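Local coordinates for solute Binding Protein BlMnBP1, Blac_00780 in complex with mannopentaose (Bifidobacterium, PDB 6I5W) that binds beta-manno-oligosaccharides such as mannopentaose and probably delivers them to the ABC transporter through which the bacterium takes up beta-mannan fragments, at residues Asn2-Thr7 with Ile313-Gln318; Val179-Met184 with Asn391-Gln396. All blocks are in the same frame, centred on the assembly; numbering follows the deposited sequence.

Contact 1. Residues Asn2-Thr7 with Ile313-Gln318; sequences NKTGIT and ISKEKQ. With ZN (zinc ion), chain U.
Lys3 and Gln318 cross at about a right angle where the N-terminal tail, folded into an Asx turn and then an ST turn, lies over the N-terminal end of helix 315-330. The Gln318 amide is the central group. Its OE1 accepts the backbone N-H of Lys3 at 3.0 Å, the donor tilted 21° from the carbonyl plane, while its NE2 lies beside the Lys3 aliphatic chain, 3.5 Å from CD. With CG beside the backbone N (chi1 -63°) and the rest extended, Lys3 runs past this amide until NZ reaches Ile313 O at 3.2 Å, well above the plane of that carbonyl. A long, flexible lysine suits this exposed route. Thr4 faces the helix with its methyl: CG2 rests 3.4 Å from Gln318 CB. Its hydroxyl turns back to the tail, where OG1 accepts from Ile6 N in the ST turn; Asn2 OD1 accepts from Thr4 N in the Asx turn. Thus threonine serves both packing and turn. The Lys315 methylenes pass beside Lys3 O, CG 3.5 Å from it, and its ammonium continues to Glu319. At the helix start Ser314 is the N-cap, its OG taking a weak bond from Lys317 N at 3.3 Å.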
loop_
_atom_site.group_PDB
_atom_site.type_symbol
_atom_site.label_atom_id
_atom_site.label_comp_id
_atom_site.label_asym_id
_atom_site.label_seq_id
_atom_site.Cartn_x
_atom_site.Cartn_y
_atom_site.Cartn_z
ATOM N N ASN A 2 -13.254 -12.121 20.481
ATOM C CA ASN A 2 -14.201 -11.008 20.445
ATOM C C ASN A 2 -14.944 -10.992 21.773
ATOM O O ASN A 2 -15.927 -11.718 21.941
ATOM C CB ASN A 2 -15.192 -11.153 19.302
ATOM C CG ASN A 2 -16.043 -9.923 19.137
ATOM O OD1 ASN A 2 -15.989 -9.018 19.965
ATOM N ND2 ASN A 2 -16.825 -9.869 18.072
ATOM N N LYS A 3 -14.496 -10.146 22.712
ATOM C CA LYS A 3 -15.086 -10.078 24.047
ATOM C C LYS A 3 -16.355 -9.223 24.118
ATOM O O LYS A 3 -16.998 -9.183 25.179
ATOM C CB LYS A 3 -14.084 -9.506 25.065
ATOM C CG LYS A 3 -12.808 -10.318 25.302
ATOM C CD LYS A 3 -11.763 -9.458 26.023
ATOM C CE LYS A 3 -10.550 -10.245 26.492
ATOM N NZ LYS A 3 -9.709 -9.377 27.364
ATOM N N THR A 4 -16.717 -8.532 23.035
ATOM C CA THR A 4 -17.829 -7.601 23.082
ATOM C C THR A 4 -19.161 -8.237 22.706
ATOM O O THR A 4 -20.193 -7.572 22.828
ATOM C CB THR A 4 -17.626 -6.409 22.128
ATOM O OG1 THR A 4 -17.858 -6.837 20.771
ATOM C CG2 THR A 4 -16.250 -5.837 22.257
ATOM N N GLY A 5 -19.155 -9.446 22.154
ATOM C CA GLY A 5 -20.375 -10.075 21.704
ATOM C C GLY A 5 -21.168 -9.316 20.660
ATOM O O GLY A 5 -22.287 -9.705 20.324
ATOM N N ILE A 6 -20.614 -8.227 20.150
ATOM C CA ILE A 6 -21.214 -7.479 19.053
ATOM C C ILE A 6 -20.207 -7.434 17.920
ATOM O O ILE A 6 -18.999 -7.310 18.160
ATOM C CB ILE A 6 -21.626 -6.049 19.460
ATOM C CG1 ILE A 6 -20.468 -5.377 20.187
ATOM C CG2 ILE A 6 -22.906 -6.101 20.328
ATOM C CD1 ILE A 6 -20.510 -3.873 20.124
ATOM N N THR A 7 -20.701 -7.549 16.700
ATOM C CA THR A 7 -19.852 -7.468 15.524
ATOM C C THR A 7 -20.020 -6.104 14.862
ATOM O O THR A 7 -20.978 -5.378 15.111
ATOM C CB THR A 7 -20.196 -8.606 14.566
ATOM O OG1 THR A 7 -21.608 -8.604 14.314
ATOM C CG2 THR A 7 -19.747 -9.982 15.158
ATOM N N ILE A 313 -7.387 -6.132 25.151
ATOM C CA ILE A 313 -8.014 -5.085 25.943
ATOM C C ILE A 313 -9.387 -5.514 26.442
ATOM O O ILE A 313 -9.947 -6.531 26.010
ATOM C CB ILE A 313 -8.111 -3.767 25.144
ATOM C CG1 ILE A 313 -9.089 -3.883 23.979
ATOM C CG2 ILE A 313 -6.723 -3.332 24.698
ATOM C CD1 ILE A 313 -8.878 -2.778 22.868
ATOM N N SER A 314 -9.950 -4.732 27.357
ATOM C CA SER A 314 -11.211 -5.083 27.978
ATOM C C SER A 314 -12.337 -5.013 26.957
ATOM O O SER A 314 -12.164 -4.506 25.838
ATOM C CB SER A 314 -11.515 -4.115 29.106
ATOM O OG SER A 314 -11.562 -2.821 28.542
ATOM N N LYS A 315 -13.529 -5.446 27.364
ATOM C CA LYS A 315 -14.744 -5.439 26.514
ATOM C C LYS A 315 -15.091 -3.993 26.178
ATOM O O LYS A 315 -15.319 -3.713 25.026
ATOM C CB LYS A 315 -15.908 -6.151 27.200
ATOM C CG LYS A 315 -17.273 -5.978 26.551
ATOM C CD LYS A 315 -18.396 -6.641 27.324
ATOM C CE LYS A 315 -19.783 -6.324 26.811
ATOM N NZ LYS A 315 -20.074 -4.876 26.855
ATOM N N GLU A 316 -15.086 -3.098 27.153
ATOM C CA GLU A 316 -15.411 -1.675 26.907
ATOM C C GLU A 316 -14.432 -1.097 25.876
ATOM O O GLU A 316 -14.888 -0.374 25.000
ATOM C CB GLU A 316 -15.380 -0.866 28.203
ATOM C CG GLU A 316 -16.539 0.108 28.341
ATOM C CD GLU A 316 -16.647 0.861 29.664
ATOM O OE1 GLU A 316 -16.380 0.264 30.711
ATOM O OE2 GLU A 316 -17.023 2.042 29.645
ATOM N N LYS A 317 -13.146 -1.414 25.973
ATOM C CA LYS A 317 -12.104 -0.858 25.076
ATOM C C LYS A 317 -12.295 -1.452 23.673
ATOM O O LYS A 317 -12.237 -0.694 22.749
ATOM C CB LYS A 317 -10.717 -0.999 25.719
ATOM C CG LYS A 317 -10.332 0.167 26.629
ATOM C CD LYS A 317 -8.944 0.125 27.259
ATOM C CE LYS A 317 -7.817 -0.141 26.284
ATOM N NZ LYS A 317 -6.666 0.786 26.436
ATOM N N GLN A 318 -12.570 -2.743 23.516
ATOM C CA GLN A 318 -12.842 -3.289 22.196
ATOM C C GLN A 318 -14.067 -2.629 21.580
ATOM O O GLN A 318 -14.080 -2.316 20.379
ATOM C CB GLN A 318 -13.030 -4.808 22.281
ATOM C CG GLN A 318 -11.837 -5.579 22.848
ATOM C CD GLN A 318 -12.021 -7.087 22.694
ATOM O OE1 GLN A 318 -13.083 -7.549 22.254
ATOM N NE2 GLN A 318 -10.983 -7.867 23.039
HETATM ZN ZN ZN U . -5.744 1.463 25.562
HETATM O O HOH W 1 -3.622 1.290 26.795
HETATM O O HOH W 2 -5.522 -0.905 26.519
#

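Contact 2. Residues Val179-Met184 with Asn391-Gln396; sequences VEDWAM and NGKKIQ. With ZN (zinc ion), chain K; BMA (beta-D-mannopyranose), chain B; BMA (beta-D-mannopyranose), chain C.
The Trp182 indole has a sugar on one face and protein on the other. Mannose of chain B lies over the ring centre, its C2 3.6 Å from CD2, consistent with CH-pi stacking; the opposite face carries Glu180 CB and Ala183 CB, both toward the rim. C6 of the chain C mannose approaches obliquely, while NE1 gives a weak, bent bond to Glu180 OE1, and Trp249 meets the indole edge-to-face. A broad aromatic surface suits a pyranose, and an alanine in place of Trp182 would probably leave the chain B mannose without its stacking platform and Glu180 OE1 without this donor.

Behind this sugar-binding wall, the first turn of helix 181-185 packs on segment 391-396, which leads into helix 393-403. Gly392 fits closely here, its CA 3.7 Å from Asp181 O; that oxygen leaves no room for a CB, which is why glycine suits the place. Met184, bent at chi2 and chi3, lays CE across Gln396, 3.4 Å from its CG, and SD beside Ile395 CG2 at 3.8 Å. The flexible thioether can thus follow both neighbours. The Gln396 amide lies near Asp181, but its NE2 hydrogen-bonds to Phe178 O.

Asp181, at the start of its helix, holds zinc through both carboxylate oxygens, OD1 at 2.1 Å. With CG beside the backbone N (chi1 -45°), the carboxylate reaches the lysine too: Lys393 NZ meets OD2 at 2.6 Å, nearly in line with the C-O bond, and donates to a zinc-bound water. OD2 thus contacts both positive centres and probably offsets their mutual repulsion; their charge would probably favour an ionised Asp181, giving the two segments an electrostatic link beside their apolar packing.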
loop_
_atom_site.group_PDB
_atom_site.type_symbol
_atom_site.label_atom_id
_atom_site.label_comp_id
_atom_site.label_asym_id
_atom_site.label_seq_id
_atom_site.Cartn_x
_atom_site.Cartn_y
_atom_site.Cartn_z
ATOM N N VAL A 179 16.144 5.536 0.560
ATOM C CA VAL A 179 16.399 5.489 1.999
ATOM C C VAL A 179 15.207 4.935 2.788
ATOM O O VAL A 179 15.392 4.345 3.853
ATOM C CB VAL A 179 16.780 6.891 2.497
ATOM C CG1 VAL A 179 16.614 7.031 4.017
ATOM C CG2 VAL A 179 18.191 7.213 2.104
ATOM N N GLU A 180 13.984 5.111 2.286
ATOM C CA GLU A 180 12.776 4.621 2.930
ATOM C C GLU A 180 12.568 3.178 2.508
ATOM O O GLU A 180 12.167 2.915 1.373
ATOM C CB GLU A 180 11.572 5.481 2.552
ATOM C CG GLU A 180 11.665 6.940 3.040
ATOM C CD GLU A 180 11.651 7.068 4.585
ATOM O OE1 GLU A 180 10.798 6.441 5.242
ATOM O OE2 GLU A 180 12.506 7.802 5.133
ATOM N N ASP A 181 12.824 2.233 3.432
ATOM C CA ASP A 181 12.653 0.822 3.108
ATOM C C ASP A 181 11.223 0.550 2.661
ATOM O O ASP A 181 10.996 -0.234 1.745
ATOM C CB ASP A 181 13.082 -0.023 4.307
ATOM C CG ASP A 181 14.423 0.467 4.929
ATOM O OD1 ASP A 181 14.507 1.643 5.353
ATOM O OD2 ASP A 181 15.417 -0.301 5.014
ATOM N N TRP A 182 10.239 1.244 3.230
ATOM C CA TRP A 182 8.877 1.000 2.738
ATOM C C TRP A 182 8.656 1.513 1.315
ATOM O O TRP A 182 7.811 0.976 0.608
ATOM C CB TRP A 182 7.867 1.619 3.687
ATOM C CG TRP A 182 8.065 3.056 3.876
ATOM C CD1 TRP A 182 8.708 3.653 4.886
ATOM C CD2 TRP A 182 7.620 4.104 2.999
ATOM N NE1 TRP A 182 8.703 5.013 4.721
ATOM C CE2 TRP A 182 8.028 5.322 3.570
ATOM C CE3 TRP A 182 6.896 4.129 1.810
ATOM C CZ2 TRP A 182 7.725 6.550 3.005
ATOM C CZ3 TRP A 182 6.644 5.379 1.201
ATOM C CH2 TRP A 182 7.051 6.559 1.814
ATOM N N ALA A 183 9.359 2.559 0.879
ATOM C CA ALA A 183 9.078 3.092 -0.458
ATOM C C ALA A 183 9.671 2.188 -1.532
ATOM O O ALA A 183 9.122 2.070 -2.629
ATOM C CB ALA A 183 9.615 4.513 -0.622
ATOM N N MET A 184 10.773 1.533 -1.174
ATOM C CA MET A 184 11.392 0.538 -2.024
ATOM C C MET A 184 10.597 -0.749 -2.069
ATOM O O MET A 184 10.440 -1.317 -3.160
ATOM C CB MET A 184 12.801 0.279 -1.527
ATOM C CG MET A 184 13.753 1.438 -1.739
ATOM S SD MET A 184 14.351 1.374 -3.427
ATOM C CE MET A 184 16.049 1.568 -3.148
ATOM N N ASN A 391 10.192 -6.273 2.981
ATOM C CA ASN A 391 11.584 -6.539 2.652
ATOM C C ASN A 391 11.965 -5.647 1.479
ATOM O O ASN A 391 12.087 -6.127 0.345
ATOM C CB ASN A 391 11.844 -7.987 2.261
ATOM C CG ASN A 391 13.299 -8.235 1.892
ATOM O OD1 ASN A 391 14.129 -7.330 1.938
ATOM N ND2 ASN A 391 13.616 -9.478 1.532
ATOM N N GLY A 392 12.080 -4.344 1.751
ATOM C CA GLY A 392 12.589 -3.399 0.803
ATOM C C GLY A 392 14.067 -3.491 0.596
ATOM O O GLY A 392 14.567 -2.848 -0.329
ATOM N N LYS A 393 14.763 -4.317 1.382
ATOM C CA LYS A 393 16.217 -4.446 1.243
ATOM C C LYS A 393 16.592 -5.075 -0.099
ATOM O O LYS A 393 17.546 -4.652 -0.745
ATOM C CB LYS A 393 16.791 -5.276 2.405
ATOM C CG LYS A 393 16.690 -4.608 3.797
ATOM C CD LYS A 393 17.608 -3.410 3.924
ATOM C CE LYS A 393 17.496 -2.695 5.243
ATOM N NZ LYS A 393 17.818 -1.247 5.114
ATOM N N LYS A 394 15.881 -6.098 -0.527
ATOM C CA LYS A 394 16.175 -6.644 -1.830
ATOM C C LYS A 394 15.914 -5.632 -2.946
ATOM O O LYS A 394 16.479 -5.769 -4.040
ATOM C CB LYS A 394 15.316 -7.861 -2.089
ATOM C CG LYS A 394 13.899 -7.493 -1.971
ATOM C CD LYS A 394 12.948 -8.502 -2.569
ATOM C CE LYS A 394 11.542 -8.167 -2.066
ATOM N NZ LYS A 394 10.637 -8.988 -2.856
ATOM N N ILE A 395 15.063 -4.637 -2.716
ATOM C CA ILE A 395 14.804 -3.652 -3.752
ATOM C C ILE A 395 15.917 -2.633 -3.781
ATOM O O ILE A 395 16.342 -2.192 -4.861
ATOM C CB ILE A 395 13.446 -2.987 -3.515
ATOM C CG1 ILE A 395 12.318 -4.011 -3.490
ATOM C CG2 ILE A 395 13.132 -1.976 -4.619
ATOM C CD1 ILE A 395 12.323 -4.876 -4.681
ATOM N N GLN A 396 16.378 -2.215 -2.594
ATOM C CA GLN A 396 17.539 -1.341 -2.495
ATOM C C GLN A 396 18.725 -1.944 -3.241
ATOM O O GLN A 396 19.476 -1.237 -3.919
ATOM C CB GLN A 396 17.889 -1.145 -1.023
ATOM C CG GLN A 396 17.085 -0.076 -0.331
ATOM C CD GLN A 396 16.981 -0.293 1.151
ATOM O OE1 GLN A 396 17.040 -1.417 1.607
ATOM N NE2 GLN A 396 16.798 0.790 1.919
HETATM ZN ZN ZN K . 16.539 1.386 5.745
HETATM C C1 BMA B . 3.881 5.707 4.477
HETATM C C2 BMA B . 4.434 4.303 4.639
HETATM C C3 BMA B . 3.811 3.405 3.625
HETATM C C4 BMA B . 2.305 3.524 3.563
HETATM C C5 BMA B . 1.931 4.985 3.432
HETATM C C6 BMA B . 0.430 5.254 3.376
HETATM O O2 BMA B . 4.060 3.864 5.972
HETATM O O3 BMA B . 4.225 2.121 3.866
HETATM O O4 BMA B . 1.830 2.852 2.413
HETATM O O5 BMA B . 2.538 5.715 4.513
HETATM O O6 BMA B . -0.260 4.568 4.444
HETATM C C1 BMA C . 4.455 10.439 6.589
HETATM C C2 BMA C . 3.381 10.106 5.584
HETATM C C3 BMA C . 3.143 8.589 5.590
HETATM C C4 BMA C . 4.448 7.842 5.508
HETATM C C5 BMA C . 5.457 8.351 6.549
HETATM C C6 BMA C . 6.762 7.639 6.429
HETATM O O1 BMA C . 4.643 11.804 6.445
HETATM O O2 BMA C . 3.854 10.452 4.330
HETATM O O3 BMA C . 2.254 8.293 4.511
HETATM O O4 BMA C . 4.281 6.490 5.720
HETATM O O5 BMA C . 5.631 9.740 6.247
HETATM O O6 BMA C . 7.504 7.777 7.608
HETATM O O HOH W 3 15.898 -0.162 7.488
HETATM O O HOH W 4 18.733 1.875 4.738
#

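Both contacts bring the beginning of a helix against a segment far away in sequence, and in both a lysine and a glutamine take part, yet no structural element is common to them. Contact 1 is peripheral, its centre about 28 Å from the chain centre; contact 2 lies deeper, at about 13 Å, behind the glycan pocket. Their centres are about 37 Å apart and their nearest atoms about 26 Å, so they do not touch. In contact 1 a neutral amide and a lysine ammonium pair with backbone groups, with no salt bridge across the segments. Contact 2 instead combines a salt bridge at its zinc site with apolar packing, and its tryptophan is one of the residues lining the glycan pocket.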